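Local coordinates for flavodoxin, WrbA-like protein (Agrobacterium tumefaciens, PDB 3D7N) that probably binds FMN and transfers electrons, consistent with the NAD(P)H:quinone oxidoreductase activity of WrbA-like flavodoxins, at residues N8-Y13 against E32-A37; A55-F60 against D91-G96. One frame throughout, in Å; residues are numbered along the deposited sequence.

Contact 1 (N8-Y13 against E32-A37); sequences NTVVVY and EATLHA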
ATOM      1  N   ASN A   8     -29.603   5.225  -6.901  1.00 66.58           N
ATOM      2  CA  ASN A   8     -28.966   5.511  -8.171  1.00 63.58           C
ATOM      3  C   ASN A   8     -27.468   5.270  -8.008  1.00 61.10           C
ATOM      4  O   ASN A   8     -26.803   5.943  -7.255  1.00 60.55           O
ATOM      5  CB  ASN A   8     -29.270   6.965  -8.622  1.00 65.20           C
ATOM      6  CG  ASN A   8     -28.436   7.396  -9.868  1.00 68.22           C
ATOM      7  OD1 ASN A   8     -28.274   6.608 -10.836  1.00 73.50           O
ATOM      8  ND2 ASN A   8     -27.902   8.644  -9.848  1.00 71.07           N
ATOM      9  N   THR A   9     -26.975   4.253  -8.694  1.00 58.43           N
ATOM     10  CA  THR A   9     -25.578   3.872  -8.717  1.00 57.14           C
ATOM     11  C   THR A   9     -25.012   4.216 -10.077  1.00 55.21           C
ATOM     12  O   THR A   9     -25.657   4.024 -11.077  1.00 54.53           O
ATOM     13  CB  THR A   9     -25.417   2.384  -8.427  1.00 56.30           C
ATOM     14  OG1 THR A   9     -26.049   2.113  -7.180  1.00 54.88           O
ATOM     15  CG2 THR A   9     -23.885   1.957  -8.334  1.00 56.31           C
ATOM     16  N   VAL A  10     -23.809   4.769 -10.109  1.00 54.24           N
ATOM     17  CA  VAL A  10     -23.118   5.025 -11.358  1.00 53.74           C
ATOM     18  C   VAL A  10     -21.847   4.207 -11.413  1.00 53.24           C
ATOM     19  O   VAL A  10     -21.083   4.185 -10.445  1.00 54.11           O
ATOM     20  CB  VAL A  10     -22.773   6.526 -11.484  1.00 54.85           C
ATOM     21  CG1 VAL A  10     -21.677   6.755 -12.535  1.00 54.60           C
ATOM     22  CG2 VAL A  10     -24.047   7.337 -11.798  1.00 51.95           C
ATOM     23  N   VAL A  11     -21.624   3.502 -12.516  1.00 52.47           N
ATOM     24  CA  VAL A  11     -20.336   2.865 -12.763  1.00 51.70           C
ATOM     25  C   VAL A  11     -19.559   3.788 -13.725  1.00 52.64           C
ATOM     26  O   VAL A  11     -20.029   4.060 -14.876  1.00 52.20           O
ATOM     27  CB  VAL A  11     -20.498   1.454 -13.336  1.00 51.52           C
ATOM     28  CG1 VAL A  11     -19.161   0.929 -13.813  1.00 50.01           C
ATOM     29  CG2 VAL A  11     -21.146   0.535 -12.305  1.00 49.24           C
ATOM     30  N   VAL A  12     -18.418   4.312 -13.237  1.00 52.17           N
ATOM     31  CA  VAL A  12     -17.534   5.202 -14.020  1.00 52.09           C
ATOM     32  C   VAL A  12     -16.219   4.443 -14.189  1.00 52.97           C
ATOM     33  O   VAL A  12     -15.617   3.989 -13.202  1.00 52.48           O
ATOM     34  CB  VAL A  12     -17.322   6.602 -13.332  1.00 51.96           C
ATOM     35  CG1 VAL A  12     -16.642   6.461 -11.938  1.00 50.86           C
ATOM     36  CG2 VAL A  12     -16.549   7.552 -14.249  1.00 51.44           C
ATOM     37  N   TYR A  13     -15.807   4.220 -15.432  1.00 53.35           N
ATOM     38  CA  TYR A  13     -14.722   3.269 -15.682  1.00 54.02           C
ATOM     39  C   TYR A  13     -13.889   3.645 -16.891  1.00 54.50           C
ATOM     40  O   TYR A  13     -14.364   4.291 -17.837  1.00 52.89           O
ATOM     41  CB  TYR A  13     -15.312   1.852 -15.929  1.00 54.83           C
ATOM     42  CG  TYR A  13     -16.049   1.753 -17.254  1.00 54.61           C
ATOM     43  CD1 TYR A  13     -15.428   1.226 -18.387  1.00 54.83           C
ATOM     44  CD2 TYR A  13     -17.342   2.258 -17.395  1.00 55.80           C
ATOM     45  CE1 TYR A  13     -16.086   1.205 -19.646  1.00 55.17           C
ATOM     46  CE2 TYR A  13     -18.021   2.214 -18.653  1.00 54.79           C
ATOM     47  CZ  TYR A  13     -17.377   1.685 -19.760  1.00 54.64           C
ATOM     48  OH  TYR A  13     -18.017   1.653 -20.985  1.00 56.66           O
ATOM     49  N   GLU A  32     -27.882  -2.451 -11.131  1.00 51.37           N
ATOM     50  CA  GLU A  32     -28.748  -1.751 -12.054  1.00 52.54           C
ATOM     51  C   GLU A  32     -28.292  -0.301 -12.197  1.00 52.31           C
ATOM     52  O   GLU A  32     -29.062   0.610 -11.958  1.00 52.75           O
ATOM     53  CB  GLU A  32     -30.193  -1.835 -11.560  1.00 52.38           C
ATOM     54  CG  GLU A  32     -30.668  -3.281 -11.373  1.00 54.14           C
ATOM     55  CD  GLU A  32     -32.155  -3.384 -11.010  1.00 55.04           C
ATOM     56  OE1 GLU A  32     -32.568  -2.798  -9.974  1.00 58.88           O
ATOM     57  OE2 GLU A  32     -32.915  -4.034 -11.768  1.00 59.41           O
ATOM     58  N   ALA A  33     -27.022  -0.115 -12.558  1.00 52.35           N
ATOM     59  CA  ALA A  33     -26.366   1.189 -12.611  1.00 51.56           C
ATOM     60  C   ALA A  33     -26.403   1.747 -14.011  1.00 51.25           C
ATOM     61  O   ALA A  33     -26.655   1.022 -14.966  1.00 50.30           O
ATOM     62  CB  ALA A  33     -24.931   1.042 -12.186  1.00 51.80           C
ATOM     63  N   THR A  34     -26.153   3.047 -14.139  1.00 51.15           N
ATOM     64  CA  THR A  34     -25.807   3.607 -15.436  1.00 50.88           C
ATOM     65  C   THR A  34     -24.271   3.551 -15.571  1.00 50.61           C
ATOM     66  O   THR A  34     -23.530   3.492 -14.572  1.00 50.43           O
ATOM     67  CB  THR A  34     -26.402   5.021 -15.651  1.00 51.20           C
ATOM     68  OG1 THR A  34     -25.959   5.887 -14.612  1.00 54.68           O
ATOM     69  CG2 THR A  34     -27.901   4.965 -15.618  1.00 48.76           C
ATOM     70  N   LEU A  35     -23.824   3.495 -16.815  1.00 49.82           N
ATOM     71  CA  LEU A  35     -22.441   3.317 -17.163  1.00 50.47           C
ATOM     72  C   LEU A  35     -21.921   4.613 -17.757  1.00 50.95           C
ATOM     73  O   LEU A  35     -22.605   5.248 -18.593  1.00 49.96           O
ATOM     74  CB  LEU A  35     -22.284   2.219 -18.198  1.00 50.75           C
ATOM     75  CG  LEU A  35     -22.227   0.769 -17.731  1.00 51.42           C
ATOM     76  CD1 LEU A  35     -22.462  -0.131 -18.940  1.00 51.48           C
ATOM     77  CD2 LEU A  35     -20.918   0.519 -17.107  1.00 51.87           C
ATOM     78  N   HIS A  36     -20.719   5.005 -17.331  1.00 50.76           N
ATOM     79  CA  HIS A  36     -20.063   6.175 -17.884  1.00 51.24           C
ATOM     80  C   HIS A  36     -18.594   5.896 -18.108  1.00 51.42           C
ATOM     81  O   HIS A  36     -17.910   5.462 -17.204  1.00 51.77           O
ATOM     82  CB  HIS A  36     -20.281   7.376 -16.965  1.00 51.53           C
ATOM     83  CG  HIS A  36     -21.646   7.973 -17.093  1.00 51.50           C
ATOM     84  ND1 HIS A  36     -21.987   8.832 -18.114  1.00 51.41           N
ATOM     85  CD2 HIS A  36     -22.762   7.809 -16.347  1.00 52.41           C
ATOM     86  CE1 HIS A  36     -23.255   9.183 -17.987  1.00 53.83           C
ATOM     87  NE2 HIS A  36     -23.750   8.575 -16.922  1.00 54.62           N
ATOM     88  N   ALA A  37     -18.125   6.152 -19.323  1.00 51.48           N
ATOM     89  CA  ALA A  37     -16.816   5.696 -19.757  1.00 51.52           C
ATOM     90  C   ALA A  37     -15.876   6.867 -19.777  1.00 51.58           C
ATOM     91  O   ALA A  37     -16.187   7.854 -20.414  1.00 52.54           O
ATOM     92  CB  ALA A  37     -16.908   5.083 -21.152  1.00 50.50           C
TER
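The ring of Y13 does not stand clear of the neighbouring strand but leans across it, so that the backbone of A37 lies over one of its faces. CA of A37 sits 4.2 Å from the centroid of the Y13 ring, 23° off the ring normal, a CH-pi contact displaced toward the rim. The first torsion explains the lean: CG of Y13 is held between its own backbone N and carbonyl carbon (chi1 70°), which swings the ring toward 32-37. There CE2 of Y13 meets CD2 of L35 at 3.7 Å, and the CB of A37 comes up beside CZ and OH. V11 continues this face. Its CG1 runs alongside L35, the two side chains pointing the same way, while its CG2 rests on the methyl of A33. Helix 19-31 packs on the same side, with A24 touching both Y13 and L35.

The opposite face carries V10, V12, T34 and H36. CG2 of V10 lies 3.7 Å from OG1 of T34, and its CG1 approaches CD2 of the H36 ring obliquely; helix 46-54 lies here, with A51 against V10 and H36.

Within the sheet, the two backbones pair as parallel strands. T34 N donates to T9 O in a long bond of 3.3 Å, whereas V11 N reaches T34 O at 2.8 Å and nearly straight (169°). H36 N to V11 O and Y13 N to H36 O complete the series. E32, the positive-phi residue of a Schellman motif, ends helix 19-31 just ahead of strand 34-37. Strand 9-13, helix 19-31 and strand 34-37 thus form a beta-alpha-beta crossover, the first such unit of the flavodoxin-like fold.

Contact 2 (A55-F60 against D91-G96); sequences ADAIIF and DKVFGG
F60 and F94 meet in the tightly packed, buried part of this pairing, in the interior of the protein. CE2 of F60 comes to 3.4 Å from CD1 of F94, with the ring planes inclined at 36° in an oblique pair. The F94 ring also stands alongside I58, the two side chains pointing the same way, with CE1 of F94 3.8 Å from CB of I58. Helix 104-120 closes over the aromatic pair through L114 and A118. A57, I59 and V93 point to the opposite face, against V180 of helix 167-186. G95 and G96 have no side chains, and CG2 of I59 lies over the G95 backbone, 3.7 Å from its O.

Four backbone bonds join the parallel strands: V93 N to D56 O, I58 N to V93 O, G95 N to I58 O and F60 N to G95 O. The last is 3.0 Å long, its donor tilted 32° from the carbonyl plane.

The end toward D91 is looser and more polar. K92 stretches its chain past CD1 of I58, then bends at its last torsion (chi4 -65°) to bring NZ within 2.7 Å of A55 O, in the carbonyl plane; NZ also donates to D53 O. D56 points away from 91-96, its OD2 accepting from N8 N, and exposed D91 forms a salt bridge with R179 of the second subunit. The chemistry thus implies an apolar sheet interior, with a lysine bonded to backbone carbonyls at the end where the two strands begin and charge kept to that margin.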
ATOM      1  N   ALA A  55     -25.325  10.746  -8.048  1.00 51.49           N
ATOM      2  CA  ALA A  55     -25.374   9.309  -7.662  1.00 51.85           C
ATOM      3  C   ALA A  55     -25.450   9.151  -6.149  1.00 52.10           C
ATOM      4  O   ALA A  55     -24.880   9.984  -5.412  1.00 53.08           O
ATOM      5  CB  ALA A  55     -24.181   8.540  -8.222  1.00 50.55           C
ATOM      6  N   ASP A  56     -26.189   8.128  -5.701  1.00 51.64           N
ATOM      7  CA  ASP A  56     -26.078   7.623  -4.319  1.00 52.00           C
ATOM      8  C   ASP A  56     -24.832   6.720  -4.081  1.00 51.83           C
ATOM      9  O   ASP A  56     -24.393   6.578  -2.942  1.00 51.80           O
ATOM     10  CB  ASP A  56     -27.321   6.841  -3.917  1.00 51.93           C
ATOM     11  CG  ASP A  56     -28.552   7.691  -3.894  1.00 51.76           C
ATOM     12  OD1 ASP A  56     -28.544   8.746  -3.227  1.00 52.76           O
ATOM     13  OD2 ASP A  56     -29.535   7.273  -4.530  1.00 54.91           O
ATOM     14  N   ALA A  57     -24.321   6.103  -5.157  1.00 51.51           N
ATOM     15  CA  ALA A  57     -23.169   5.214  -5.125  1.00 51.26           C
ATOM     16  C   ALA A  57     -22.376   5.413  -6.409  1.00 51.14           C
ATOM     17  O   ALA A  57     -22.965   5.597  -7.457  1.00 51.11           O
ATOM     18  CB  ALA A  57     -23.568   3.761  -4.973  1.00 50.07           C
ATOM     19  N   ILE A  58     -21.046   5.429  -6.268  1.00 51.46           N
ATOM     20  CA  ILE A  58     -20.068   5.576  -7.373  1.00 52.01           C
ATOM     21  C   ILE A  58     -19.144   4.392  -7.283  1.00 51.61           C
ATOM     22  O   ILE A  58     -18.534   4.144  -6.234  1.00 51.15           O
ATOM     23  CB  ILE A  58     -19.216   6.879  -7.284  1.00 51.47           C
ATOM     24  CG1 ILE A  58     -20.132   8.107  -7.297  1.00 53.46           C
ATOM     25  CG2 ILE A  58     -18.237   6.954  -8.436  1.00 51.41           C
ATOM     26  CD1 ILE A  58     -19.436   9.451  -6.955  1.00 51.64           C
ATOM     27  N   ILE A  59     -19.107   3.626  -8.363  1.00 51.55           N
ATOM     28  CA  ILE A  59     -18.242   2.475  -8.448  1.00 51.47           C
ATOM     29  C   ILE A  59     -17.215   2.762  -9.540  1.00 51.21           C
ATOM     30  O   ILE A  59     -17.555   2.992 -10.676  1.00 50.79           O
ATOM     31  CB  ILE A  59     -19.007   1.169  -8.750  1.00 51.25           C
ATOM     32  CG1 ILE A  59     -20.183   0.987  -7.778  1.00 50.89           C
ATOM     33  CG2 ILE A  59     -18.053  -0.051  -8.691  1.00 50.42           C
ATOM     34  CD1 ILE A  59     -21.025  -0.344  -8.034  1.00 51.53           C
ATOM     35  N   PHE A  60     -15.960   2.743  -9.144  1.00 51.05           N
ATOM     36  CA  PHE A  60     -14.828   3.025  -9.992  1.00 51.13           C
ATOM     37  C   PHE A  60     -14.296   1.758 -10.690  1.00 50.90           C
ATOM     38  O   PHE A  60     -14.023   0.766 -10.050  1.00 49.86           O
ATOM     39  CB  PHE A  60     -13.688   3.537  -9.107  1.00 51.24           C
ATOM     40  CG  PHE A  60     -13.949   4.886  -8.409  1.00 50.23           C
ATOM     41  CD1 PHE A  60     -14.402   5.967  -9.087  1.00 50.62           C
ATOM     42  CD2 PHE A  60     -13.646   5.049  -7.071  1.00 52.36           C
ATOM     43  CE1 PHE A  60     -14.599   7.191  -8.425  1.00 50.91           C
ATOM     44  CE2 PHE A  60     -13.800   6.251  -6.432  1.00 52.21           C
ATOM     45  CZ  PHE A  60     -14.278   7.319  -7.100  1.00 50.96           C
ATOM     46  N   ASP A  91     -19.998  11.463   1.882  1.00 55.36           N
ATOM     47  CA  ASP A  91     -20.994  10.508   2.364  1.00 55.23           C
ATOM     48  C   ASP A  91     -21.664   9.615   1.330  1.00 54.69           C
ATOM     49  O   ASP A  91     -22.554   8.840   1.676  1.00 56.05           O
ATOM     50  CB  ASP A  91     -22.036  11.208   3.232  1.00 55.37           C
ATOM     51  CG  ASP A  91     -21.418  11.884   4.404  1.00 55.79           C
ATOM     52  OD1 ASP A  91     -20.326  11.453   4.786  1.00 57.93           O
ATOM     53  OD2 ASP A  91     -21.983  12.859   4.924  1.00 58.55           O
ATOM     54  N   LYS A  92     -21.228   9.682   0.084  1.00 53.38           N
ATOM     55  CA  LYS A  92     -21.689   8.746  -0.924  1.00 52.62           C
ATOM     56  C   LYS A  92     -21.093   7.363  -0.656  1.00 52.51           C
ATOM     57  O   LYS A  92     -20.035   7.233  -0.010  1.00 53.59           O
ATOM     58  CB  LYS A  92     -21.319   9.258  -2.340  1.00 52.37           C
ATOM     59  CG  LYS A  92     -22.070  10.553  -2.773  1.00 52.90           C
ATOM     60  CD  LYS A  92     -21.923  10.805  -4.273  1.00 53.09           C
ATOM     61  CE  LYS A  92     -22.462  12.167  -4.765  1.00 53.38           C
ATOM     62  NZ  LYS A  92     -23.916  12.338  -4.635  1.00 52.25           N
ATOM     63  N   VAL A  93     -21.747   6.338  -1.175  1.00 52.02           N
ATOM     64  CA  VAL A  93     -21.265   4.957  -1.067  1.00 51.29           C
ATOM     65  C   VAL A  93     -20.385   4.685  -2.289  1.00 51.82           C
ATOM     66  O   VAL A  93     -20.782   4.996  -3.398  1.00 52.12           O
ATOM     67  CB  VAL A  93     -22.449   3.960  -1.045  1.00 51.33           C
ATOM     68  CG1 VAL A  93     -21.964   2.527  -1.157  1.00 49.68           C
ATOM     69  CG2 VAL A  93     -23.349   4.187   0.240  1.00 49.20           C
ATOM     70  N   PHE A  94     -19.167   4.170  -2.066  1.00 52.03           N
ATOM     71  CA  PHE A  94     -18.208   3.851  -3.113  1.00 51.80           C
ATOM     72  C   PHE A  94     -17.875   2.333  -3.121  1.00 52.04           C
ATOM     73  O   PHE A  94     -17.946   1.646  -2.074  1.00 50.91           O
ATOM     74  CB  PHE A  94     -16.904   4.642  -2.895  1.00 52.75           C
ATOM     75  CG  PHE A  94     -16.998   6.106  -3.206  1.00 51.31           C
ATOM     76  CD1 PHE A  94     -16.555   6.607  -4.444  1.00 54.72           C
ATOM     77  CD2 PHE A  94     -17.503   6.992  -2.285  1.00 53.84           C
ATOM     78  CE1 PHE A  94     -16.666   7.987  -4.740  1.00 53.54           C
ATOM     79  CE2 PHE A  94     -17.597   8.366  -2.569  1.00 53.74           C
ATOM     80  CZ  PHE A  94     -17.206   8.852  -3.792  1.00 52.00           C
ATOM     81  N   GLY A  95     -17.559   1.834  -4.320  1.00 51.65           N
ATOM     82  CA  GLY A  95     -16.906   0.558  -4.521  1.00 52.42           C
ATOM     83  C   GLY A  95     -15.943   0.644  -5.725  1.00 53.54           C
ATOM     84  O   GLY A  95     -15.797   1.695  -6.348  1.00 52.58           O
ATOM     85  N   GLY A  96     -15.264  -0.457  -6.052  1.00 53.75           N
ATOM     86  CA  GLY A  96     -14.329  -0.449  -7.161  1.00 53.28           C
ATOM     87  C   GLY A  96     -14.154  -1.816  -7.765  1.00 53.48           C
ATOM     88  O   GLY A  96     -14.600  -2.821  -7.202  1.00 53.08           O
TER

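In the fold
The two contacts follow one another along the chain, contact 1 closing before contact 2 opens, and their centres lie about 9 Å apart in a single sheet. Strands 9-13 and 57-65 are neighbours there, so the parallel order across the sheet is 34-37, 9-13, 57-65, 93-100. The contacts meet directly: N8 O lies 2.8 Å from D56 N and V10 N 2.9 Å from A57 O, both probable hydrogen bonds, while V12 packs on F60. Contact 1 is partly buried and contact 2 is buried. Together they illustrate how successive parallel pairings build the core of a flavodoxin-like domain, the framework that in this family carries FMN.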